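Putative modulator of DNA gyrase (PDB 1VPB) is probably a metallopeptidase of the U62 (PmbA/TldD) family, described as a putative modulator of DNA gyrase, with no substrate established. Local coordinates at residues 37-42 / 67-72; 110-115 / 175-180; 116-121 / 312-317; 301-306 / 349-354; 330-335 / 343-348. One frame throughout, in Å; residues are numbered along the deposited sequence.

In the fold
From the N terminus, contact 1 closes first, pairing the two strands of the hairpin 36-52/58-73. Contact 2 then sets the loop 110-115 against the end of strand 159-177, the neighbour of strand 36-52 in the same antiparallel sheet; Val39 and Leu176 bond through their backbones there. Contact 3 crosses contact 2: it opens at 116-121, inside the loop contact 2 closes, and ends beyond it at 312-317, in the C-terminal metallopeptidase domain. Contact 4 crosses contact 3 in turn and joins 301-306 to the strand 352-354 region. Inside the loop it closes nests contact 5, which closes the short loop containing helix 334-340; Glu312 and Thr334 link contact 5 back to contact 3.

Contact 1. Residues 37-42 / 67-72; sequences AKVLLY and LSLSLY
With CG anti to its carbonyl carbon (chi1 -59°) and the chain extended beyond, Lys38 runs up beside Ser70 and carries NZ to Tyr72 OH, 3.0 Å away. Tyr72 leans in to meet it, chi1 -66° bringing its ring alongside Ala37 and Lys38, near the start of strand 36-52. Beneath this bond, Lys38 CB and Ser70 CB sit 3.9 Å apart as cross-strand neighbours. The other face of the sheet is apolar: Val39 CG1 reaches Leu67 CD1 at 3.6 Å, its CG2 lies beside Leu69 CD2, and Leu41 CD1 closes on the same Leu67 methyl at 3.7 Å. Helix 16-31 covers this side through Met26 and Ala25. Replacing Lys38 by an alanine would probably leave Tyr72 OH without this donor and uncover the flank of Ser70. The backbones are held by two pairs of bonds, Lys38 with Ser70 and Leu40 with Ser68; the straightest runs from Leu40 N to Ser68 O, 2.9 Å at 176°. Between them, Val39 and Leu69 form a non-hydrogen-bonded pair. Strands 36-52 and 58-73 thus make a regular antiparallel beta hairpin, two neighbouring strands of the six-stranded antiparallel sheet.

Contact 2. Residues 110-115 / 175-180; sequences RVLADP and RLISNG
Asn179 and Leu112 lie alongside each other, running in opposite senses, and these two residues bury the most surface here. The Asn179 amide turns its nitrogen to the loop: ND2 donates to Ala113 O at 2.9 Å, with the acceptor lying in the amide plane and the donor placed almost straight out from the carbonyl, at 174°. The N-H itself points less well, at 138°. Standing between its own backbone N and carbonyl carbon (chi1 68°), Asn179 CG is brought up against Leu112, whose CD1 methyl lies 3.6 Å from that carbon. The same methyl touches Ser178 OG and meets Ile177 CG2 at 3.8 Å, so one leucine branch is wedged among three successive residues. These residues run from the end of strand 159-177 into the tight connection to strand 181-198, a beta hairpin of the large antiparallel sheet, where Gly180 N bonds back to Ile177 O. A leucine in place of Asn179 would probably leave Ala113 O without its amide donor and cost Tyr118 OH its bond to OD1. Pro115 finishes the contact at the amide nitrogen: its ring crosses Asn179, with CD 3.7 Å from ND2 and CB 3.6 Å from the backbone O of Asn179. Ser178 OG is engaged by Ala37 N of the neighbouring strand.

Contact 3. Residues 116-121 / 312-317; sequences SRYYKG and EGIATE
Arg117 makes two contacts: its backbone O accepts a bond from Ala315 N, 2.9 Å long and nearly straight at 178°, while the guanidinium lays one face on Ile314. The bend at chi3 (64°) folds the group over that side chain, with Ile314 CG2 3.4 Å from NH2 and CD1 offset toward the rim of the plane. Tyr118 comes next, its ring edge turned to the opposing backbone, where CE1 approaches Glu312 O to 3.2 Å. A water donates to both Tyr118 OH and Glu312 O, and the hydroxyl is also bonded to Asn179. Gly313 lies close to this ring; a side chain there would come tightly against Tyr118 CD1. Tyr119 then gives its backbone N to Gly313 O at 3.0 Å, and its CB packs on Ala315 CB, 4.2 Å away. The two backbone bonds make a single isolated beta bridge between loops, joining the loop before helix 138-150 to the one before strand 319-323.

Contact 4. Residues 301-306 / 349-354; sequences VKASGA and SSILVM. With EDO (1,2-ethanediol), chain B.
Apolar contacts carry most of this meeting, and Ile351 supplies them. Its CD1 methyl reaches Ala303 CB at 3.6 Å and Ala306 CB at 3.9 Å, so that the end of one side chain bridges the two ends of a type II beta turn, 303-306. With CG1 anti to the carbonyl carbon (chi1 -58°), the branch lies against the turn, and CG1 comes 3.4 Å from Ser304 O. Close approaches to backbone oxygens form the second group. Gly305 CA makes a long CA-H...O contact with Ser350 O, 3.6 Å away, and Ser350 CB rests 3.4 Å from Gly305 O. A CB on Gly305 would collide with Ser350 O and Ile351 CG1. Hydrogen bonds are absent between the segments themselves; the turn is closed internally by Ala306 N to Ala303 O. A 1,2-ethanediol, probably from the crystallisation liquor, grips the turn: Gly305 N donates to its O1 at 3.1 Å, and its O2 donates to Ala306 O at 2.7 Å. Ser350 OG bonds Arg307, and Asp296 OD1 takes the backbone N of both Ser350 and Ile351. The two segments are therefore joined by shape and apolar contact, while several of their polar groups, among them Ser350 OG and the Ser350 and Ile351 N-H groups, are bonded to other partners.

Contact 5. Residues 330-335 / 343-348; sequences YFIDTY and DPTISG
Hydrogen bonds at Thr345 dominate, for its hydroxyl meets two backbone groups of the other segment. OG1 donates to Tyr330 O at 2.6 Å, tilted 26° from the carbonyl plane, and accepts from Ile332 N at 3.0 Å along an almost straight line (172°). The chi1 of 57° sets this oxygen between the threonine's own N and carbonyl carbon, facing the extended backbone of 330-332. Thr345 N adds a third bond, to Ile332 O at 2.9 Å, so backbone and side chain of one residue make three bonds to Tyr330 and Ile332. The packing contacts lie on either side of it in sequence. Ile346 CG2 comes to the edge of the Phe331 ring, 3.5 Å from CD1, and Gly348 C lies at the same distance from that ring carbon. Pro344 CB packs 3.7 Å from Ile332 O, and its ring also meets Arg117, from the loop before helix 138-150. Further on, Asp333 CB touches Ser347 CB at 3.9 Å, while the carboxylate is occupied elsewhere: OD1 takes Asn336 N. Asp333 sits at the N-cap of helix 334-340 and caps it with that bond, and the contact as a whole draws the chain leaving this helix back across its N-terminal approach.

Contact 1. Residues 37-42 / 67-72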
# COMPACT_ATOMS: atom_id res chain seq x y z
N ALA A 37 -17.73 -14.30 -20.42
CA ALA A 37 -16.93 -14.31 -19.19
C ALA A 37 -15.44 -14.42 -19.54
O ALA A 37 -15.08 -14.90 -20.62
CB ALA A 37 -17.31 -15.43 -18.31
N LYS A 38 -14.63 -14.01 -18.57
CA LYS A 38 -13.16 -14.22 -18.60
C LYS A 38 -12.86 -14.94 -17.31
O LYS A 38 -13.43 -14.61 -16.26
CB LYS A 38 -12.46 -12.87 -18.71
CG LYS A 38 -12.76 -12.02 -19.88
CD LYS A 38 -12.11 -10.73 -19.78
CE LYS A 38 -12.37 -9.83 -20.98
NZ LYS A 38 -11.98 -8.41 -20.59
N VAL A 39 -11.93 -15.92 -17.35
CA VAL A 39 -11.51 -16.65 -16.17
C VAL A 39 -9.97 -16.62 -16.15
O VAL A 39 -9.35 -16.82 -17.17
CB VAL A 39 -12.02 -18.11 -16.18
CG1 VAL A 39 -11.49 -18.89 -15.03
CG2 VAL A 39 -13.59 -18.15 -16.21
N LEU A 40 -9.45 -16.32 -15.00
CA LEU A 40 -8.01 -16.46 -14.69
C LEU A 40 -7.82 -17.42 -13.55
O LEU A 40 -8.36 -17.26 -12.48
CB LEU A 40 -7.44 -15.13 -14.37
CG LEU A 40 -6.04 -15.10 -13.72
CD1 LEU A 40 -5.07 -15.37 -14.84
CD2 LEU A 40 -5.82 -13.78 -13.06
N LEU A 41 -6.96 -18.42 -13.75
CA LEU A 41 -6.52 -19.24 -12.67
C LEU A 41 -5.02 -18.94 -12.50
O LEU A 41 -4.29 -18.92 -13.49
CB LEU A 41 -6.76 -20.69 -13.06
CG LEU A 41 -6.33 -21.75 -12.04
CD1 LEU A 41 -7.27 -21.88 -10.92
CD2 LEU A 41 -6.26 -23.06 -12.78
N TYR A 42 -4.64 -18.54 -11.29
CA TYR A 42 -3.29 -18.08 -11.06
C TYR A 42 -2.71 -18.86 -9.92
O TYR A 42 -3.41 -19.39 -9.04
CB TYR A 42 -3.25 -16.57 -10.78
CG TYR A 42 -4.08 -16.18 -9.57
CD1 TYR A 42 -3.53 -16.27 -8.31
CD2 TYR A 42 -5.41 -15.78 -9.70
CE1 TYR A 42 -4.26 -15.97 -7.18
CE2 TYR A 42 -6.16 -15.46 -8.55
CZ TYR A 42 -5.56 -15.55 -7.30
OH TYR A 42 -6.25 -15.28 -6.13
N LEU A 67 -8.79 -18.13 -8.39
CA LEU A 67 -9.58 -18.02 -9.59
C LEU A 67 -10.24 -16.66 -9.58
O LEU A 67 -10.82 -16.30 -8.57
CB LEU A 67 -10.65 -19.10 -9.61
CG LEU A 67 -11.37 -19.68 -10.79
CD1 LEU A 67 -10.42 -20.20 -11.85
CD2 LEU A 67 -12.23 -20.87 -10.30
N SER A 68 -10.14 -15.93 -10.68
CA SER A 68 -10.76 -14.58 -10.84
C SER A 68 -11.64 -14.67 -12.04
O SER A 68 -11.29 -15.29 -13.04
CB SER A 68 -9.67 -13.54 -11.07
OG SER A 68 -9.03 -13.36 -9.83
N LEU A 69 -12.84 -14.08 -11.97
CA LEU A 69 -13.71 -14.06 -13.16
C LEU A 69 -14.20 -12.66 -13.43
O LEU A 69 -14.45 -11.89 -12.49
CB LEU A 69 -14.95 -14.95 -12.93
CG LEU A 69 -14.76 -16.47 -12.84
CD1 LEU A 69 -14.43 -16.86 -11.43
CD2 LEU A 69 -15.96 -17.20 -13.27
N SER A 70 -14.36 -12.32 -14.71
CA SER A 70 -15.00 -11.09 -15.16
C SER A 70 -16.32 -11.61 -15.73
O SER A 70 -16.34 -12.51 -16.55
CB SER A 70 -14.27 -10.39 -16.26
OG SER A 70 -12.98 -9.93 -15.81
N LEU A 71 -17.41 -11.06 -15.22
CA LEU A 71 -18.75 -11.50 -15.54
C LEU A 71 -19.54 -10.47 -16.35
O LEU A 71 -19.66 -9.33 -15.98
CB LEU A 71 -19.52 -11.80 -14.24
CG LEU A 71 -18.84 -12.68 -13.18
CD1 LEU A 71 -19.71 -12.70 -11.96
CD2 LEU A 71 -18.63 -14.06 -13.70
N TYR A 72 -19.99 -10.85 -17.58
CA TYR A 72 -20.75 -10.00 -18.49
C TYR A 72 -22.21 -10.52 -18.46
O TYR A 72 -22.49 -11.63 -18.94
CB TYR A 72 -20.20 -10.09 -19.91
CG TYR A 72 -18.80 -9.51 -20.04
CD1 TYR A 72 -17.72 -10.24 -19.58
CD2 TYR A 72 -18.58 -8.27 -20.63
CE1 TYR A 72 -16.39 -9.71 -19.69
CE2 TYR A 72 -17.32 -7.74 -20.74
CZ TYR A 72 -16.22 -8.48 -20.26
OH TYR A 72 -14.94 -7.91 -20.41

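Contact 2. Residues 110-115 / 175-180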
# COMPACT_ATOMS: atom_id res chain seq x y z
N ARG A 110 -18.58 -2.29 -22.10
CA ARG A 110 -17.88 -3.45 -21.58
C ARG A 110 -18.23 -4.60 -22.50
O ARG A 110 -19.24 -5.29 -22.38
CB ARG A 110 -18.27 -3.78 -20.09
CG ARG A 110 -17.76 -2.80 -19.09
CD ARG A 110 -16.29 -2.94 -18.82
NE ARG A 110 -15.88 -2.02 -17.81
CZ ARG A 110 -14.61 -1.73 -17.54
NH1 ARG A 110 -13.62 -2.29 -18.21
NH2 ARG A 110 -14.35 -0.86 -16.60
N VAL A 111 -17.33 -4.82 -23.48
CA VAL A 111 -17.46 -5.87 -24.44
C VAL A 111 -16.15 -6.66 -24.54
O VAL A 111 -15.13 -6.22 -24.08
CB VAL A 111 -17.83 -5.32 -25.85
CG1 VAL A 111 -19.19 -4.64 -25.81
CG2 VAL A 111 -16.72 -4.42 -26.35
N LEU A 112 -16.25 -7.86 -25.07
CA LEU A 112 -15.04 -8.65 -25.32
C LEU A 112 -14.38 -8.08 -26.57
O LEU A 112 -15.02 -7.47 -27.43
CB LEU A 112 -15.39 -10.12 -25.52
CG LEU A 112 -15.93 -10.93 -24.30
CD1 LEU A 112 -15.98 -12.41 -24.58
CD2 LEU A 112 -15.12 -10.69 -23.13
N ALA A 113 -13.07 -8.25 -26.62
CA ALA A 113 -12.32 -7.87 -27.83
C ALA A 113 -12.76 -8.72 -29.03
O ALA A 113 -13.24 -9.84 -28.89
CB ALA A 113 -10.83 -8.08 -27.57
N ASP A 114 -12.53 -8.19 -30.23
CA ASP A 114 -12.69 -8.92 -31.46
C ASP A 114 -11.66 -10.07 -31.42
O ASP A 114 -10.46 -9.78 -31.25
CB ASP A 114 -12.33 -7.99 -32.60
CG ASP A 114 -12.33 -8.64 -33.98
OD1 ASP A 114 -12.27 -9.86 -34.20
OD2 ASP A 114 -12.41 -7.88 -34.96
N PRO A 115 -12.07 -11.31 -31.54
CA PRO A 115 -11.12 -12.43 -31.38
C PRO A 115 -10.07 -12.55 -32.46
O PRO A 115 -9.06 -13.22 -32.21
CB PRO A 115 -12.02 -13.66 -31.30
CG PRO A 115 -13.19 -13.22 -32.03
CD PRO A 115 -13.41 -11.82 -31.83
N ARG A 175 -5.47 -18.47 -18.66
CA ARG A 175 -6.50 -17.48 -18.99
C ARG A 175 -7.44 -18.12 -20.00
O ARG A 175 -7.00 -18.84 -20.91
CB ARG A 175 -5.80 -16.25 -19.55
CG ARG A 175 -6.69 -15.23 -20.19
CD ARG A 175 -6.38 -13.75 -19.84
NE ARG A 175 -7.06 -13.36 -18.62
CZ ARG A 175 -8.37 -13.45 -18.44
NH1 ARG A 175 -9.16 -13.83 -19.42
NH2 ARG A 175 -8.90 -13.12 -17.28
N LEU A 176 -8.75 -17.86 -19.83
CA LEU A 176 -9.77 -18.27 -20.75
C LEU A 176 -10.72 -17.09 -20.98
O LEU A 176 -11.04 -16.37 -20.02
CB LEU A 176 -10.60 -19.41 -20.15
CG LEU A 176 -9.92 -20.74 -19.89
CD1 LEU A 176 -10.89 -21.71 -19.14
CD2 LEU A 176 -9.43 -21.34 -21.17
N ILE A 177 -11.13 -16.89 -22.22
CA ILE A 177 -12.13 -15.88 -22.57
C ILE A 177 -13.16 -16.56 -23.42
O ILE A 177 -12.81 -17.31 -24.32
CB ILE A 177 -11.52 -14.66 -23.23
CG1 ILE A 177 -10.36 -14.10 -22.39
CG2 ILE A 177 -12.55 -13.60 -23.51
CD1 ILE A 177 -9.67 -12.91 -23.08
N SER A 178 -14.46 -16.33 -23.15
CA SER A 178 -15.49 -17.14 -23.77
C SER A 178 -15.71 -17.06 -25.29
O SER A 178 -16.51 -17.85 -25.83
CB SER A 178 -16.85 -16.82 -23.07
OG SER A 178 -17.17 -15.47 -23.16
N ASN A 179 -15.15 -16.06 -25.94
CA ASN A 179 -15.22 -15.95 -27.40
C ASN A 179 -13.93 -16.50 -28.07
O ASN A 179 -13.67 -16.15 -29.23
CB ASN A 179 -15.54 -14.55 -27.86
CG ASN A 179 -14.43 -13.56 -27.58
OD1 ASN A 179 -13.54 -13.89 -26.79
ND2 ASN A 179 -14.45 -12.41 -28.29
N GLY A 180 -13.23 -17.36 -27.37
CA GLY A 180 -12.25 -18.24 -28.02
C GLY A 180 -10.80 -17.88 -27.75
O GLY A 180 -9.94 -17.97 -28.62

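Contact 3. Residues 116-121 / 312-317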
# COMPACT_ATOMS: atom_id res chain seq x y z
N SER A 116 -10.23 -11.79 -33.52
CA SER A 116 -9.20 -11.73 -34.60
C SER A 116 -7.92 -11.05 -34.04
O SER A 116 -6.81 -11.29 -34.56
CB SER A 116 -9.74 -11.00 -35.80
OG SER A 116 -9.80 -9.64 -35.58
N ARG A 117 -8.09 -10.26 -32.96
CA ARG A 117 -6.96 -9.60 -32.29
C ARG A 117 -6.21 -10.42 -31.26
O ARG A 117 -5.19 -9.96 -30.76
CB ARG A 117 -7.46 -8.34 -31.57
CG ARG A 117 -8.13 -7.36 -32.46
CD ARG A 117 -8.69 -6.18 -31.70
NE ARG A 117 -7.61 -5.44 -31.09
CZ ARG A 117 -7.64 -4.92 -29.83
NH1 ARG A 117 -8.73 -4.94 -29.04
NH2 ARG A 117 -6.58 -4.31 -29.41
N TYR A 118 -6.71 -11.60 -30.88
CA TYR A 118 -6.07 -12.37 -29.86
C TYR A 118 -4.74 -12.99 -30.29
O TYR A 118 -4.56 -13.27 -31.48
CB TYR A 118 -6.98 -13.51 -29.48
CG TYR A 118 -8.25 -13.13 -28.72
CD1 TYR A 118 -8.25 -12.05 -27.86
CD2 TYR A 118 -9.41 -13.89 -28.85
CE1 TYR A 118 -9.41 -11.75 -27.11
CE2 TYR A 118 -10.52 -13.62 -28.08
CZ TYR A 118 -10.52 -12.57 -27.22
OH TYR A 118 -11.67 -12.21 -26.43
N TYR A 119 -3.87 -13.19 -29.34
CA TYR A 119 -2.70 -14.05 -29.56
C TYR A 119 -3.16 -15.42 -30.03
O TYR A 119 -3.94 -16.11 -29.40
CB TYR A 119 -1.84 -14.13 -28.35
CG TYR A 119 -0.63 -15.05 -28.51
CD1 TYR A 119 0.31 -14.79 -29.49
CD2 TYR A 119 -0.41 -16.08 -27.65
CE1 TYR A 119 1.42 -15.62 -29.58
CE2 TYR A 119 0.71 -16.89 -27.75
CZ TYR A 119 1.61 -16.62 -28.76
OH TYR A 119 2.72 -17.44 -28.93
N LYS A 120 -2.50 -15.87 -31.08
CA LYS A 120 -2.89 -17.13 -31.84
C LYS A 120 -1.83 -18.21 -31.67
O LYS A 120 -1.96 -19.26 -32.29
CB LYS A 120 -3.13 -16.80 -33.30
CG LYS A 120 -4.23 -15.75 -33.61
CD LYS A 120 -5.59 -16.23 -33.14
CE LYS A 120 -6.64 -15.16 -33.43
NZ LYS A 120 -8.01 -15.69 -32.85
N GLY A 121 -0.92 -18.03 -30.70
CA GLY A 121 0.01 -19.05 -30.31
C GLY A 121 1.16 -19.18 -31.30
O GLY A 121 1.21 -18.49 -32.31
N GLU A 312 -6.57 -9.03 -21.64
CA GLU A 312 -7.73 -9.12 -22.44
C GLU A 312 -7.51 -10.14 -23.60
O GLU A 312 -8.35 -10.18 -24.49
CB GLU A 312 -8.06 -7.78 -23.16
CG GLU A 312 -8.33 -6.54 -22.38
CD GLU A 312 -9.22 -5.63 -23.21
OE1 GLU A 312 -8.77 -4.89 -24.11
OE2 GLU A 312 -10.41 -5.72 -22.98
N GLY A 313 -6.34 -10.80 -23.62
CA GLY A 313 -5.97 -11.75 -24.68
C GLY A 313 -5.39 -11.14 -25.96
O GLY A 313 -5.07 -11.90 -26.90
N ILE A 314 -5.27 -9.83 -26.01
CA ILE A 314 -4.90 -9.11 -27.21
C ILE A 314 -3.44 -9.47 -27.48
O ILE A 314 -2.63 -9.37 -26.59
CB ILE A 314 -5.05 -7.61 -27.08
CG1 ILE A 314 -6.51 -7.22 -26.79
CG2 ILE A 314 -4.61 -6.90 -28.33
CD1 ILE A 314 -7.44 -7.90 -27.61
N ALA A 315 -3.13 -9.81 -28.71
CA ALA A 315 -1.73 -10.07 -29.08
C ALA A 315 -0.88 -8.79 -28.94
O ALA A 315 -1.21 -7.73 -29.53
CB ALA A 315 -1.68 -10.56 -30.51
N THR A 316 0.21 -8.86 -28.21
CA THR A 316 1.20 -7.78 -28.17
C THR A 316 1.92 -7.67 -29.50
O THR A 316 2.06 -8.65 -30.22
CB THR A 316 2.20 -7.99 -27.05
OG1 THR A 316 2.75 -9.30 -27.14
CG2 THR A 316 1.46 -7.94 -25.64
N GLU A 317 2.39 -6.48 -29.79
CA GLU A 317 3.11 -6.18 -31.02
C GLU A 317 4.19 -5.19 -30.63
O GLU A 317 3.99 -4.31 -29.79
CB GLU A 317 2.20 -5.43 -32.00
CG GLU A 317 0.99 -6.21 -32.43
CD GLU A 317 0.12 -5.39 -33.37
OE1 GLU A 317 0.60 -4.45 -34.04
OE2 GLU A 317 -1.07 -5.66 -33.40
O HOH W 1 -11.46 -10.02 -24.73

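Contact 4. Residues 301-306 / 349-354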
# COMPACT_ATOMS: atom_id res chain seq x y z
N VAL A 301 13.33 -12.22 -25.67
CA VAL A 301 13.49 -13.46 -24.93
C VAL A 301 14.32 -13.29 -23.68
O VAL A 301 15.32 -12.52 -23.67
CB VAL A 301 14.11 -14.52 -25.92
CG1 VAL A 301 14.48 -15.79 -25.23
CG2 VAL A 301 13.10 -14.79 -27.04
N LYS A 302 13.91 -14.00 -22.62
CA LYS A 302 14.47 -13.98 -21.30
C LYS A 302 14.50 -12.55 -20.74
O LYS A 302 15.43 -12.20 -20.03
CB LYS A 302 15.95 -14.51 -21.26
CG LYS A 302 16.16 -15.94 -21.63
CD LYS A 302 17.54 -16.43 -21.18
CE LYS A 302 17.66 -17.95 -21.37
NZ LYS A 302 19.07 -18.49 -21.12
N ALA A 303 13.49 -11.75 -21.02
CA ALA A 303 13.48 -10.33 -20.64
C ALA A 303 12.32 -10.07 -19.69
O ALA A 303 11.18 -10.43 -20.03
CB ALA A 303 13.34 -9.50 -21.83
N SER A 304 12.58 -9.41 -18.58
CA SER A 304 11.51 -9.02 -17.63
C SER A 304 10.53 -8.11 -18.36
O SER A 304 10.93 -7.17 -19.02
CB SER A 304 12.11 -8.26 -16.46
OG SER A 304 11.07 -7.95 -15.52
N GLY A 305 9.24 -8.44 -18.29
CA GLY A 305 8.21 -7.68 -18.99
C GLY A 305 7.66 -8.32 -20.23
O GLY A 305 6.60 -7.95 -20.76
N ALA A 306 8.39 -9.29 -20.79
CA ALA A 306 7.99 -9.86 -22.06
C ALA A 306 6.68 -10.65 -21.95
O ALA A 306 6.43 -11.31 -20.94
CB ALA A 306 9.10 -10.74 -22.61
N SER A 349 2.07 -0.91 -22.10
CA SER A 349 3.40 -1.35 -22.58
C SER A 349 3.89 -2.57 -21.85
O SER A 349 3.35 -2.95 -20.81
CB SER A 349 4.41 -0.21 -22.39
OG SER A 349 4.52 0.17 -21.04
N SER A 350 4.93 -3.22 -22.42
CA SER A 350 5.45 -4.46 -21.89
C SER A 350 6.93 -4.30 -21.53
O SER A 350 7.31 -4.50 -20.39
CB SER A 350 5.29 -5.57 -22.88
OG SER A 350 3.90 -5.86 -23.16
N ILE A 351 7.74 -3.87 -22.52
CA ILE A 351 9.14 -3.53 -22.26
C ILE A 351 9.46 -2.27 -23.00
O ILE A 351 9.36 -2.25 -24.21
CB ILE A 351 10.13 -4.65 -22.72
CG1 ILE A 351 9.84 -5.97 -22.03
CG2 ILE A 351 11.58 -4.22 -22.40
CD1 ILE A 351 10.69 -7.15 -22.52
N LEU A 352 9.76 -1.21 -22.26
CA LEU A 352 10.12 0.06 -22.89
C LEU A 352 11.60 0.13 -23.12
O LEU A 352 12.41 -0.04 -22.19
CB LEU A 352 9.67 1.23 -22.06
CG LEU A 352 8.14 1.33 -21.94
CD1 LEU A 352 7.79 2.42 -20.98
CD2 LEU A 352 7.44 1.60 -23.23
N VAL A 353 11.95 0.40 -24.36
CA VAL A 353 13.37 0.44 -24.75
C VAL A 353 13.67 1.80 -25.39
O VAL A 353 13.14 2.14 -26.47
CB VAL A 353 13.71 -0.66 -25.75
CG1 VAL A 353 15.20 -0.58 -26.16
CG2 VAL A 353 13.35 -2.07 -25.15
N MET A 354 14.52 2.56 -24.73
CA MET A 354 14.99 3.84 -25.24
C MET A 354 16.22 3.59 -26.11
O MET A 354 17.06 2.76 -25.78
CB MET A 354 15.34 4.76 -24.07
CG MET A 354 15.77 6.16 -24.45
SD MET A 354 14.43 7.34 -24.77
CE MET A 354 13.81 7.61 -23.12
C1 EDO B . 8.45 -11.83 -17.14
O1 EDO B . 8.79 -10.74 -16.31
C2 EDO B . 6.98 -11.79 -17.46
O2 EDO B . 6.64 -10.68 -18.29

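Contact 5. Residues 330-335 / 343-348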
# COMPACT_ATOMS: atom_id res chain seq x y z
N TYR A 330 -0.84 5.44 -28.52
CA TYR A 330 -1.50 5.46 -27.22
C TYR A 330 -1.75 3.99 -26.83
O TYR A 330 -1.79 3.09 -27.70
CB TYR A 330 -2.82 6.17 -27.34
CG TYR A 330 -2.81 7.66 -27.56
CD1 TYR A 330 -2.01 8.50 -26.82
CD2 TYR A 330 -3.70 8.23 -28.44
CE1 TYR A 330 -2.08 9.91 -26.97
CE2 TYR A 330 -3.75 9.60 -28.61
CZ TYR A 330 -2.94 10.43 -27.88
OH TYR A 330 -3.02 11.81 -28.10
N PHE A 331 -1.97 3.75 -25.53
CA PHE A 331 -2.21 2.42 -25.00
C PHE A 331 -3.69 2.34 -24.61
O PHE A 331 -4.03 2.71 -23.51
CB PHE A 331 -1.29 2.11 -23.84
CG PHE A 331 0.14 1.94 -24.25
CD1 PHE A 331 0.51 0.77 -24.90
CD2 PHE A 331 1.09 2.92 -24.03
CE1 PHE A 331 1.81 0.61 -25.36
CE2 PHE A 331 2.39 2.74 -24.51
CZ PHE A 331 2.72 1.60 -25.16
N ILE A 332 -4.50 1.89 -25.56
CA ILE A 332 -5.96 1.94 -25.45
C ILE A 332 -6.55 0.54 -25.43
O ILE A 332 -6.41 -0.18 -26.40
CB ILE A 332 -6.52 2.73 -26.57
CG1 ILE A 332 -5.87 4.12 -26.61
CG2 ILE A 332 -8.02 2.97 -26.31
CD1 ILE A 332 -6.35 4.94 -27.72
N ASP A 333 -7.17 0.16 -24.33
CA ASP A 333 -7.82 -1.14 -24.29
C ASP A 333 -9.20 -1.10 -24.96
O ASP A 333 -9.68 -0.07 -25.47
CB ASP A 333 -7.90 -1.68 -22.87
CG ASP A 333 -8.95 -0.99 -22.03
OD1 ASP A 333 -9.47 0.08 -22.42
OD2 ASP A 333 -9.20 -1.45 -20.91
N THR A 334 -9.86 -2.26 -24.96
CA THR A 334 -11.08 -2.43 -25.74
C THR A 334 -12.15 -1.47 -25.21
O THR A 334 -12.83 -0.78 -25.98
CB THR A 334 -11.54 -3.89 -25.66
OG1 THR A 334 -10.57 -4.73 -26.34
CG2 THR A 334 -12.82 -4.12 -26.45
N TYR A 335 -12.30 -1.44 -23.90
CA TYR A 335 -13.31 -0.58 -23.26
C TYR A 335 -13.14 0.90 -23.57
O TYR A 335 -14.06 1.55 -24.06
CB TYR A 335 -13.25 -0.81 -21.78
CG TYR A 335 -14.20 -0.01 -20.98
CD1 TYR A 335 -15.58 -0.25 -21.08
CD2 TYR A 335 -13.76 0.93 -20.10
CE1 TYR A 335 -16.47 0.47 -20.34
CE2 TYR A 335 -14.64 1.65 -19.33
CZ TYR A 335 -16.00 1.41 -19.46
OH TYR A 335 -16.84 2.15 -18.64
N ASP A 343 -9.73 3.21 -32.41
CA ASP A 343 -9.24 1.84 -32.48
C ASP A 343 -8.42 1.51 -31.24
O ASP A 343 -7.58 2.32 -30.80
CB ASP A 343 -8.31 1.67 -33.66
CG ASP A 343 -9.01 1.78 -35.00
OD1 ASP A 343 -10.22 1.48 -35.09
OD2 ASP A 343 -8.39 2.15 -36.02
N PRO A 344 -8.62 0.32 -30.70
CA PRO A 344 -7.84 -0.15 -29.58
C PRO A 344 -6.45 -0.54 -30.08
O PRO A 344 -6.27 -0.90 -31.25
CB PRO A 344 -8.60 -1.41 -29.10
CG PRO A 344 -9.33 -1.88 -30.32
CD PRO A 344 -9.59 -0.69 -31.16
N THR A 345 -5.48 -0.52 -29.16
CA THR A 345 -4.12 -0.95 -29.41
C THR A 345 -3.69 -2.11 -28.53
O THR A 345 -3.74 -3.28 -28.94
CB THR A 345 -3.13 0.29 -29.36
OG1 THR A 345 -3.21 0.99 -28.08
CG2 THR A 345 -3.49 1.29 -30.37
N ILE A 346 -3.29 -1.80 -27.31
CA ILE A 346 -3.01 -2.77 -26.30
C ILE A 346 -3.20 -2.00 -24.99
O ILE A 346 -3.03 -0.80 -24.96
CB ILE A 346 -1.56 -3.35 -26.44
CG1 ILE A 346 -1.33 -4.61 -25.55
CG2 ILE A 346 -0.52 -2.30 -26.17
CD1 ILE A 346 -1.91 -5.84 -26.10
N SER A 347 -3.50 -2.72 -23.93
CA SER A 347 -3.85 -2.08 -22.64
C SER A 347 -2.69 -1.36 -21.97
O SER A 347 -2.85 -0.42 -21.18
CB SER A 347 -4.43 -3.11 -21.70
OG SER A 347 -3.48 -4.08 -21.40
N GLY A 348 -1.47 -1.78 -22.28
CA GLY A 348 -0.29 -1.11 -21.71
C GLY A 348 1.00 -1.64 -22.35
O GLY A 348 0.99 -2.67 -23.06